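Side-chain contacts in putative transcriptional regulator, IclR family (Arthrobacter aurescens, PDB 3OBF), which probably binds DNA and regulates transcription as an IclR-type factor, and is represented here by its C-terminal domain, a member of the GAF clan: residues E71-D74 with R75-L79; V28-G31 with N32-M35; A111-F114 with G115-S118. One frame throughout, in Å; residues are numbered along the deposited sequence.

Contact 1 (E71-D74 with R75-L79); sequences ENED and RVRQL
Arg77 makes salt bridges to two acids on the first turn of helix 73-82, Glu73 and Asp74. Its NH1 lies 2.9 Å from Asp74 OD1, and that oxygen meets the edge of the guanidinium, in its plane. Its NH2 lies 2.8 Å from Glu73 OE2. This second contact is a weak hydrogen bond as well, with an N-H...O angle of only 117°. The Glu73 carboxylate stands almost perpendicular to the guanidinium, 88° from its plane. Glu73 CB lies over one guanidinium face. The other carboxylate oxygen, Glu73 OE1, pairs with Lys103 of helix 92-108.

The hydrogen bonds start the helix. Asn72 is the N-cap. Its chi1 of 174° turns CG away from the backbone N and brings OD1 to Asp74 N, at 2.9 Å. The donor lies above the carbonyl plane. The backbone ladder follows: Val76 N donates to Asn72 O at 3.0 Å, and Arg77 N and Gln78 N donate to Glu73 O and Asp74 O.

The remaining contacts are looser and mostly apolar. Glu71 and Arg75 run side by side, pointing the same way. Glu71 OE1 touches Arg75 CG at 3.6 Å, but it stays 4.6 Å from Arg75 NE, too far for a salt bridge. Glu71 OE2 is instead bound to Trp29 NE1. Among the carbons, Glu71 CB packs on Val76 CG2 at 3.8 Å, and buried Val76 continues inward to Leu68 and Leu99. Leu79 CD2 lies over one face of the Arg75 guanidinium, toward its rim.

The cap satisfies the amide N-H of Asp74, which has no earlier helical carbonyl to use. Acids on the first turn are likely to interact well with the positive end of the helix. Arg77 probably steadies the negative charge of both acids, and Lys103 adds a second positive partner for Glu73.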
ATOM      1  N   GLU A  71      -5.500  -9.236  -7.749  1.00 33.68           N
ATOM      2  CA  GLU A  71      -6.781  -9.833  -8.125  1.00 33.98           C
ATOM      3  C   GLU A  71      -6.944 -10.002  -9.649  1.00 34.65           C
ATOM      4  O   GLU A  71      -6.279  -9.371 -10.468  1.00 34.48           O
ATOM      5  CB  GLU A  71      -7.969  -9.007  -7.583  1.00 33.84           C
ATOM      6  CG  GLU A  71      -8.037  -8.851  -6.047  1.00 35.19           C
ATOM      7  CD  GLU A  71      -8.484 -10.122  -5.288  1.00 38.84           C
ATOM      8  OE1 GLU A  71      -8.844 -11.143  -5.926  1.00 40.78           O
ATOM      9  OE2 GLU A  71      -8.489 -10.096  -4.032  1.00 39.21           O
ATOM     10  N   ASN A  72      -7.853 -10.872 -10.014  1.00 35.13           N
ATOM     11  CA  ASN A  72      -8.274 -10.985 -11.375  1.00 37.11           C
ATOM     12  C   ASN A  72      -9.017  -9.671 -11.774  1.00 37.01           C
ATOM     13  O   ASN A  72      -9.708  -9.067 -10.942  1.00 35.31           O
ATOM     14  CB  ASN A  72      -9.175 -12.228 -11.433  1.00 37.82           C
ATOM     15  CG  ASN A  72      -9.809 -12.404 -12.728  1.00 40.34           C
ATOM     16  OD1 ASN A  72     -10.830 -11.778 -13.003  1.00 46.15           O
ATOM     17  ND2 ASN A  72      -9.246 -13.274 -13.556  1.00 41.57           N
ATOM     18  N   GLU A  73      -8.819  -9.218 -13.021  1.00 38.12           N
ATOM     19  CA  GLU A  73      -9.461  -7.992 -13.551  1.00 39.38           C
ATOM     20  C   GLU A  73     -10.946  -7.940 -13.263  1.00 38.77           C
ATOM     21  O   GLU A  73     -11.461  -6.936 -12.791  1.00 38.64           O
ATOM     22  CB  GLU A  73      -9.249  -7.842 -15.064  1.00 40.55           C
ATOM     23  CG  GLU A  73      -8.053  -6.940 -15.425  1.00 46.87           C
ATOM     24  CD  GLU A  73      -7.846  -6.705 -16.933  1.00 54.04           C
ATOM     25  OE1 GLU A  73      -6.685  -6.381 -17.307  1.00 57.69           O
ATOM     26  OE2 GLU A  73      -8.815  -6.845 -17.734  1.00 57.23           O
ATOM     27  N   ASP A  74     -11.620  -9.049 -13.522  1.00 38.55           N
ATOM     28  CA  ASP A  74     -13.070  -9.128 -13.355  1.00 38.81           C
ATOM     29  C   ASP A  74     -13.487  -8.991 -11.912  1.00 36.68           C
ATOM     30  O   ASP A  74     -14.508  -8.405 -11.634  1.00 37.00           O
ATOM     31  CB  ASP A  74     -13.580 -10.429 -13.982  1.00 40.22           C
ATOM     32  CG  ASP A  74     -12.897 -10.716 -15.328  1.00 45.76           C
ATOM     33  OD1 ASP A  74     -13.439 -10.275 -16.381  1.00 49.67           O
ATOM     34  OD2 ASP A  74     -11.770 -11.311 -15.318  1.00 51.12           O
ATOM     35  N   ARG A  75     -12.684  -9.519 -10.998  1.00 34.82           N
ATOM     36  CA  ARG A  75     -12.886  -9.319  -9.577  1.00 33.21           C
ATOM     37  C   ARG A  75     -12.725  -7.828  -9.209  1.00 31.77           C
ATOM     38  O   ARG A  75     -13.472  -7.287  -8.386  1.00 30.35           O
ATOM     39  CB  ARG A  75     -11.919 -10.203  -8.768  1.00 33.49           C
ATOM     40  CG  ARG A  75     -11.970 -10.029  -7.204  1.00 33.95           C
ATOM     41  CD  ARG A  75     -13.368 -10.269  -6.575  1.00 34.15           C
ATOM     42  NE  ARG A  75     -13.258 -10.283  -5.111  1.00 34.87           N
ATOM     43  CZ  ARG A  75     -14.272 -10.117  -4.259  1.00 35.04           C
ATOM     44  NH1 ARG A  75     -15.493  -9.914  -4.724  1.00 32.87           N
ATOM     45  NH2 ARG A  75     -14.060 -10.129  -2.929  1.00 35.85           N
ATOM     46  N   VAL A  76     -11.744  -7.169  -9.807  1.00 30.65           N
ATOM     47  CA  VAL A  76     -11.582  -5.742  -9.569  1.00 29.80           C
ATOM     48  C   VAL A  76     -12.841  -5.009 -10.068  1.00 31.34           C
ATOM     49  O   VAL A  76     -13.426  -4.186  -9.332  1.00 31.14           O
ATOM     50  CB  VAL A  76     -10.258  -5.207 -10.159  1.00 29.36           C
ATOM     51  CG1 VAL A  76     -10.168  -3.692 -10.039  1.00 27.84           C
ATOM     52  CG2 VAL A  76      -9.039  -5.870  -9.476  1.00 27.58           C
ATOM     53  N   ARG A  77     -13.304  -5.366 -11.261  1.00 32.56           N
ATOM     54  CA  ARG A  77     -14.535  -4.782 -11.815  1.00 35.38           C
ATOM     55  C   ARG A  77     -15.744  -4.962 -10.886  1.00 35.58           C
ATOM     56  O   ARG A  77     -16.499  -4.019 -10.616  1.00 35.89           O
ATOM     57  CB  ARG A  77     -14.866  -5.380 -13.194  1.00 36.53           C
ATOM     58  CG  ARG A  77     -13.940  -4.920 -14.309  1.00 41.56           C
ATOM     59  CD  ARG A  77     -14.342  -5.483 -15.738  1.00 48.74           C
ATOM     60  NE  ARG A  77     -13.209  -5.282 -16.652  1.00 55.55           N
ATOM     61  CZ  ARG A  77     -12.467  -6.263 -17.193  1.00 59.53           C
ATOM     62  NH1 ARG A  77     -12.758  -7.554 -16.975  1.00 61.24           N
ATOM     63  NH2 ARG A  77     -11.435  -5.957 -17.987  1.00 59.81           N
ATOM     64  N   GLN A  78     -15.917  -6.177 -10.398  1.00 35.83           N
ATOM     65  CA  GLN A  78     -17.008  -6.483  -9.507  1.00 36.60           C
ATOM     66  C   GLN A  78     -16.948  -5.692  -8.202  1.00 35.81           C
ATOM     67  O   GLN A  78     -17.963  -5.171  -7.758  1.00 36.38           O
ATOM     68  CB  GLN A  78     -17.046  -7.986  -9.258  1.00 38.13           C
ATOM     69  CG  GLN A  78     -17.332  -8.749 -10.559  1.00 41.45           C
ATOM     70  CD  GLN A  78     -16.976 -10.224 -10.505  1.00 45.90           C
ATOM     71  OE1 GLN A  78     -16.269 -10.686  -9.596  1.00 46.92           O
ATOM     72  NE2 GLN A  78     -17.459 -10.982 -11.501  1.00 48.23           N
ATOM     73  N   LEU A  79     -15.769  -5.604  -7.596  1.00 34.26           N
ATOM     74  CA  LEU A  79     -15.560  -4.805  -6.388  1.00 33.51           C
ATOM     75  C   LEU A  79     -15.850  -3.317  -6.606  1.00 33.35           C
ATOM     76  O   LEU A  79     -16.406  -2.645  -5.737  1.00 33.93           O
ATOM     77  CB  LEU A  79     -14.122  -4.988  -5.860  1.00 32.69           C
ATOM     78  CG  LEU A  79     -13.854  -6.307  -5.126  1.00 32.44           C
ATOM     79  CD1 LEU A  79     -12.364  -6.513  -4.938  1.00 27.99           C
ATOM     80  CD2 LEU A  79     -14.574  -6.325  -3.761  1.00 31.34           C
TER

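Contact 2 (V28-G31 with N32-M35); sequences VWNG and NESM
Val28 and Met35 form an antiparallel hydrogen-bonded pair, Trp29 and Ser34 the next, non-hydrogen-bonded one, and residues 30-33 turn the chain between them. Asn30 N closes the turn on Glu33 O at 3.1 Å. Within it, Gly31 has a positive phi at which a CB would press on the preceding carbonyl.

The Asn30 side chain fills the turn. Its CG sits between the backbone N and the carbonyl carbon (chi1 63°), which folds the amide back over the loop. Its OD1 accepts from Asn32 N at 3.2 Å, forming an Asx turn. Its ND2 gives a short, nearly straight bond of 2.7 Å to Glu33 OE1. The oxygen lies in the amide plane and uses its anti lone pair, and amide and carboxylate are only 13° from coplanar. Glu33 OE1 also meets Arg55 in a salt bridge.

On the sheet face that carries Trp29 and Ser34, the indole lies against the turn. Gly31 N lies 3.4 Å above the ring plane, toward the rim. Trp29 CE3 comes to 3.1 Å from Glu33 O and touches Ser34 CB. The ring of Phe67, of helix 62-69, meets the indole with the planes about 20° apart. On the opposite face, Val28 CG2 and CB of Met35, a selenomethionine, touch loosely at 4.4 Å.

The Asn30 amide is gripped at both ends, OD1 by Asn32 N and ND2 by Glu33, which probably fixes the turn, while Arg55 is likely to balance the charge of Glu33.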
ATOM      1  N   VAL A  28      -2.493  -5.989   5.439  1.00 23.94           N
ATOM      2  CA  VAL A  28      -3.012  -7.240   4.888  1.00 24.55           C
ATOM      3  C   VAL A  28      -4.376  -7.026   4.215  1.00 25.68           C
ATOM      4  O   VAL A  28      -5.085  -6.062   4.504  1.00 25.69           O
ATOM      5  CB  VAL A  28      -3.092  -8.387   5.919  1.00 24.83           C
ATOM      6  CG1 VAL A  28      -1.689  -8.715   6.477  1.00 23.27           C
ATOM      7  CG2 VAL A  28      -4.123  -8.047   7.030  1.00 25.40           C
ATOM      8  N   TRP A  29      -4.713  -7.953   3.318  1.00 26.36           N
ATOM      9  CA  TRP A  29      -5.898  -7.868   2.484  1.00 27.34           C
ATOM     10  C   TRP A  29      -6.872  -8.911   2.967  1.00 28.20           C
ATOM     11  O   TRP A  29      -6.484 -10.076   3.131  1.00 28.76           O
ATOM     12  CB  TRP A  29      -5.479  -8.206   1.056  1.00 27.13           C
ATOM     13  CG  TRP A  29      -6.539  -8.038  -0.004  1.00 27.73           C
ATOM     14  CD1 TRP A  29      -6.983  -9.000  -0.880  1.00 28.99           C
ATOM     15  CD2 TRP A  29      -7.251  -6.840  -0.327  1.00 26.71           C
ATOM     16  NE1 TRP A  29      -7.941  -8.471  -1.717  1.00 30.72           N
ATOM     17  CE2 TRP A  29      -8.129  -7.149  -1.394  1.00 28.95           C
ATOM     18  CE3 TRP A  29      -7.245  -5.539   0.186  1.00 25.87           C
ATOM     19  CZ2 TRP A  29      -8.971  -6.203  -1.963  1.00 27.49           C
ATOM     20  CZ3 TRP A  29      -8.085  -4.595  -0.390  1.00 26.94           C
ATOM     21  CH2 TRP A  29      -8.928  -4.928  -1.454  1.00 27.48           C
ATOM     22  N   ASN A  30      -8.108  -8.522   3.219  1.00 29.11           N
ATOM     23  CA  ASN A  30      -9.170  -9.515   3.474  1.00 31.95           C
ATOM     24  C   ASN A  30     -10.138  -9.738   2.306  1.00 32.60           C
ATOM     25  O   ASN A  30     -11.172 -10.409   2.456  1.00 34.27           O
ATOM     26  CB  ASN A  30      -9.956  -9.198   4.758  1.00 32.33           C
ATOM     27  CG  ASN A  30     -10.686  -7.891   4.686  1.00 33.39           C
ATOM     28  OD1 ASN A  30     -10.889  -7.343   3.616  1.00 34.42           O
ATOM     29  ND2 ASN A  30     -11.113  -7.387   5.837  1.00 37.07           N
ATOM     30  N   GLY A  31      -9.835  -9.155   1.155  1.00 33.25           N
ATOM     31  CA  GLY A  31     -10.657  -9.347  -0.049  1.00 33.61           C
ATOM     32  C   GLY A  31     -11.509  -8.158  -0.423  1.00 33.89           C
ATOM     33  O   GLY A  31     -11.869  -7.987  -1.574  1.00 34.42           O
ATOM     34  N   ASN A  32     -11.856  -7.324   0.546  1.00 34.19           N
ATOM     35  CA  ASN A  32     -12.516  -6.079   0.188  1.00 34.81           C
ATOM     36  C   ASN A  32     -11.985  -4.860   0.968  1.00 34.03           C
ATOM     37  O   ASN A  32     -12.560  -3.756   0.881  1.00 34.07           O
ATOM     38  CB  ASN A  32     -14.059  -6.239   0.227  1.00 36.10           C
ATOM     39  CG  ASN A  32     -14.570  -6.667   1.587  1.00 37.41           C
ATOM     40  OD1 ASN A  32     -13.827  -6.650   2.571  1.00 42.41           O
ATOM     41  ND2 ASN A  32     -15.823  -7.063   1.654  1.00 37.91           N
ATOM     42  N   GLU A  33     -10.907  -5.071   1.732  1.00 32.18           N
ATOM     43  CA  GLU A  33     -10.319  -4.042   2.599  1.00 31.80           C
ATOM     44  C   GLU A  33      -8.857  -4.296   2.873  1.00 30.40           C
ATOM     45  O   GLU A  33      -8.417  -5.444   3.062  1.00 28.57           O
ATOM     46  CB  GLU A  33     -10.943  -3.998   3.996  1.00 32.72           C
ATOM     47  CG  GLU A  33     -12.397  -3.754   4.131  1.00 36.63           C
ATOM     48  CD  GLU A  33     -12.813  -4.003   5.560  1.00 40.76           C
ATOM     49  OE1 GLU A  33     -12.409  -5.048   6.110  1.00 42.99           O
ATOM     50  OE2 GLU A  33     -13.512  -3.155   6.147  1.00 43.85           O
ATOM     51  N   SER A  34      -8.118  -3.204   2.954  1.00 28.91           N
ATOM     52  CA  SER A  34      -6.758  -3.275   3.379  1.00 28.55           C
ATOM     53  C   SER A  34      -6.712  -2.910   4.867  1.00 28.39           C
ATOM     54  O   SER A  34      -7.366  -1.959   5.293  1.00 28.78           O
ATOM     55  CB  SER A  34      -5.917  -2.333   2.531  1.00 28.05           C
ATOM     56  OG  SER A  34      -4.586  -2.508   2.894  1.00 27.70           O
HETATM   57  N   MSE A  35      -5.984  -3.690   5.669  1.00 28.30           N
HETATM   58  CA  MSE A  35      -5.971  -3.462   7.117  1.00 28.49           C
HETATM   59  C   MSE A  35      -4.568  -3.325   7.655  1.00 26.98           C
HETATM   60  O   MSE A  35      -3.687  -4.112   7.302  1.00 25.89           O
HETATM   61  CB  MSE A  35      -6.737  -4.566   7.879  1.00 29.63           C
HETATM   62  CG  MSE A  35      -6.955  -4.257   9.357  1.00 33.47           C
HETATM   63 SE   MSE A  35      -7.913  -5.696  10.241  1.00 46.76          SE
HETATM   64  CE  MSE A  35      -8.526  -4.853  11.865  1.00 47.44           C
TER

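Contact 3 (A111-F114 with G115-S118); sequences AVNF and GETS
Gly115 follows Phe114 directly at the end of strand 111-114 and starts a sharp bend, where its N donates weakly to Asn113 O at 3.5 Å. Its phi is positive, and a CB here would clash with Phe114 O.

Glu116 comes next and is held at both ends. Its backbone N donates to Asn113 OD1 at 2.9 Å, with the donor tilted somewhat from the carbonyl plane. Its side chain runs back along the strand. CG lies beside the backbone N (chi1 -64°) and the chain is extended beyond it, which carries OE2 to Phe114 N. That bond is 3.0 Å long and almost straight, 174° at the hydrogen, and it uses the anti lone pair of OE2. The same oxygen forms a salt bridge with Arg101 of helix 92-108. The Asn113 and Glu116 side chains thus slide past each other in opposite directions, and Glu116 CB rests 3.2 Å from Asn113 OD1.

Thr117 completes the grip on Asn113. Its backbone N gives a second, weak bond to Asn113 OD1 at 3.3 Å. Its OG1 accepts from Asn113 ND2 at 3.2 Å, slightly out of the amide plane, and the two side chains cross at about a right angle. Thr117 CG2 packs beside the same ND2 at 3.7 Å.

With an alanine in place of Asn113, the backbone N-H groups of Glu116 and Thr117 would probably lose their shared acceptor, and the bend would be less firmly held.

Buried Asn113 thus ties the end of an edge strand to the following loop. Its side chain bonds the backbone N-H groups of the connection from strand 111-114 to its antiparallel neighbour 121-129, in the sheet of the IclR C-terminal domain.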
ATOM      1  N   ALA A 111       2.642   1.734  -5.610  1.00 29.02           N
ATOM      2  CA  ALA A 111       1.476   2.532  -5.955  1.00 28.95           C
ATOM      3  C   ALA A 111       1.541   3.840  -5.205  1.00 30.08           C
ATOM      4  O   ALA A 111       2.223   3.963  -4.160  1.00 30.71           O
ATOM      5  CB  ALA A 111       0.186   1.783  -5.630  1.00 28.04           C
ATOM      6  N   VAL A 112       0.833   4.815  -5.753  1.00 30.96           N
ATOM      7  CA  VAL A 112       0.861   6.176  -5.309  1.00 32.11           C
ATOM      8  C   VAL A 112      -0.564   6.698  -5.048  1.00 32.21           C
ATOM      9  O   VAL A 112      -1.473   6.473  -5.840  1.00 31.35           O
ATOM     10  CB  VAL A 112       1.520   7.050  -6.394  1.00 33.45           C
ATOM     11  CG1 VAL A 112       1.140   8.483  -6.213  1.00 35.12           C
ATOM     12  CG2 VAL A 112       3.049   6.901  -6.356  1.00 33.84           C
ATOM     13  N   ASN A 113      -0.747   7.353  -3.911  1.00 32.82           N
ATOM     14  CA  ASN A 113      -1.952   8.121  -3.628  1.00 34.22           C
ATOM     15  C   ASN A 113      -1.500   9.530  -3.280  1.00 35.36           C
ATOM     16  O   ASN A 113      -0.946   9.768  -2.225  1.00 34.68           O
ATOM     17  CB  ASN A 113      -2.721   7.470  -2.467  1.00 33.38           C
ATOM     18  CG  ASN A 113      -3.875   8.331  -1.950  1.00 34.76           C
ATOM     19  OD1 ASN A 113      -4.390   9.239  -2.629  1.00 35.98           O
ATOM     20  ND2 ASN A 113      -4.295   8.037  -0.739  1.00 34.13           N
ATOM     21  N   PHE A 114      -1.691  10.468  -4.186  1.00 37.86           N
ATOM     22  CA  PHE A 114      -1.136  11.806  -3.987  1.00 40.25           C
ATOM     23  C   PHE A 114      -2.269  12.768  -3.630  1.00 41.27           C
ATOM     24  O   PHE A 114      -2.710  13.477  -4.483  1.00 42.18           O
ATOM     25  CB  PHE A 114      -0.403  12.276  -5.264  1.00 40.82           C
ATOM     26  CG  PHE A 114       0.441  13.539  -5.079  1.00 44.38           C
ATOM     27  CD1 PHE A 114       1.487  13.571  -4.153  1.00 46.51           C
ATOM     28  CD2 PHE A 114       0.195  14.670  -5.838  1.00 47.36           C
ATOM     29  CE1 PHE A 114       2.271  14.715  -3.978  1.00 49.83           C
ATOM     30  CE2 PHE A 114       0.966  15.825  -5.678  1.00 49.76           C
ATOM     31  CZ  PHE A 114       2.011  15.857  -4.744  1.00 50.41           C
ATOM     32  N   GLY A 115      -2.758  12.747  -2.393  1.00 42.27           N
ATOM     33  CA  GLY A 115      -3.931  13.551  -1.988  1.00 43.64           C
ATOM     34  C   GLY A 115      -5.220  13.182  -2.702  1.00 45.16           C
ATOM     35  O   GLY A 115      -6.132  14.020  -2.853  1.00 45.48           O
ATOM     36  N   GLU A 116      -5.305  11.926  -3.139  1.00 45.35           N
ATOM     37  CA  GLU A 116      -6.389  11.485  -3.999  1.00 46.68           C
ATOM     38  C   GLU A 116      -7.578  10.799  -3.286  1.00 47.46           C
ATOM     39  O   GLU A 116      -8.618  10.585  -3.903  1.00 46.93           O
ATOM     40  CB  GLU A 116      -5.841  10.590  -5.114  1.00 46.25           C
ATOM     41  CG  GLU A 116      -4.894  11.295  -6.081  1.00 46.87           C
ATOM     42  CD  GLU A 116      -4.255  10.312  -7.045  1.00 47.75           C
ATOM     43  OE1 GLU A 116      -4.900   9.978  -8.065  1.00 46.89           O
ATOM     44  OE2 GLU A 116      -3.108   9.861  -6.777  1.00 48.90           O
ATOM     45  N   THR A 117      -7.418  10.446  -2.009  1.00 48.09           N
ATOM     46  CA  THR A 117      -8.549   9.990  -1.193  1.00 49.15           C
ATOM     47  C   THR A 117      -8.901  11.046  -0.148  1.00 50.94           C
ATOM     48  O   THR A 117     -10.021  11.106   0.351  1.00 51.20           O
ATOM     49  CB  THR A 117      -8.250   8.656  -0.490  1.00 48.31           C
ATOM     50  OG1 THR A 117      -7.148   8.825   0.404  1.00 47.10           O
ATOM     51  CG2 THR A 117      -7.901   7.600  -1.503  1.00 47.59           C
ATOM     52  N   SER A 118      -7.910  11.864   0.175  1.00 52.71           N
ATOM     53  CA  SER A 118      -8.014  12.926   1.161  1.00 55.13           C
ATOM     54  C   SER A 118      -6.965  13.984   0.772  1.00 55.80           C
ATOM     55  O   SER A 118      -5.777  13.650   0.612  1.00 55.48           O
ATOM     56  CB  SER A 118      -7.757  12.351   2.567  1.00 55.26           C
ATOM     57  OG  SER A 118      -7.602  13.394   3.517  1.00 57.21           O
TER

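From the N terminus, contact 2 comes first. It closes the hairpin of strands 24-29 and 34-40. Contact 1 follows at the start of helix 73-82, and contact 3 at the end of strand 111-114. The three are local and in series, so none nests in or crosses another. Contacts 1 and 2 touch: the hairpin turn meets the helix start through Glu71 and Trp29, and Leu79 packs against Gly31 and Asn32. Contact 3 stands apart, its nearest atoms about 11 Å from contact 2 and about 13 Å from contact 1. It shares the antiparallel sheet with contact 2. Helix 92-108 is a common neighbour of contacts 1 and 3, through Lys103 and Arg101.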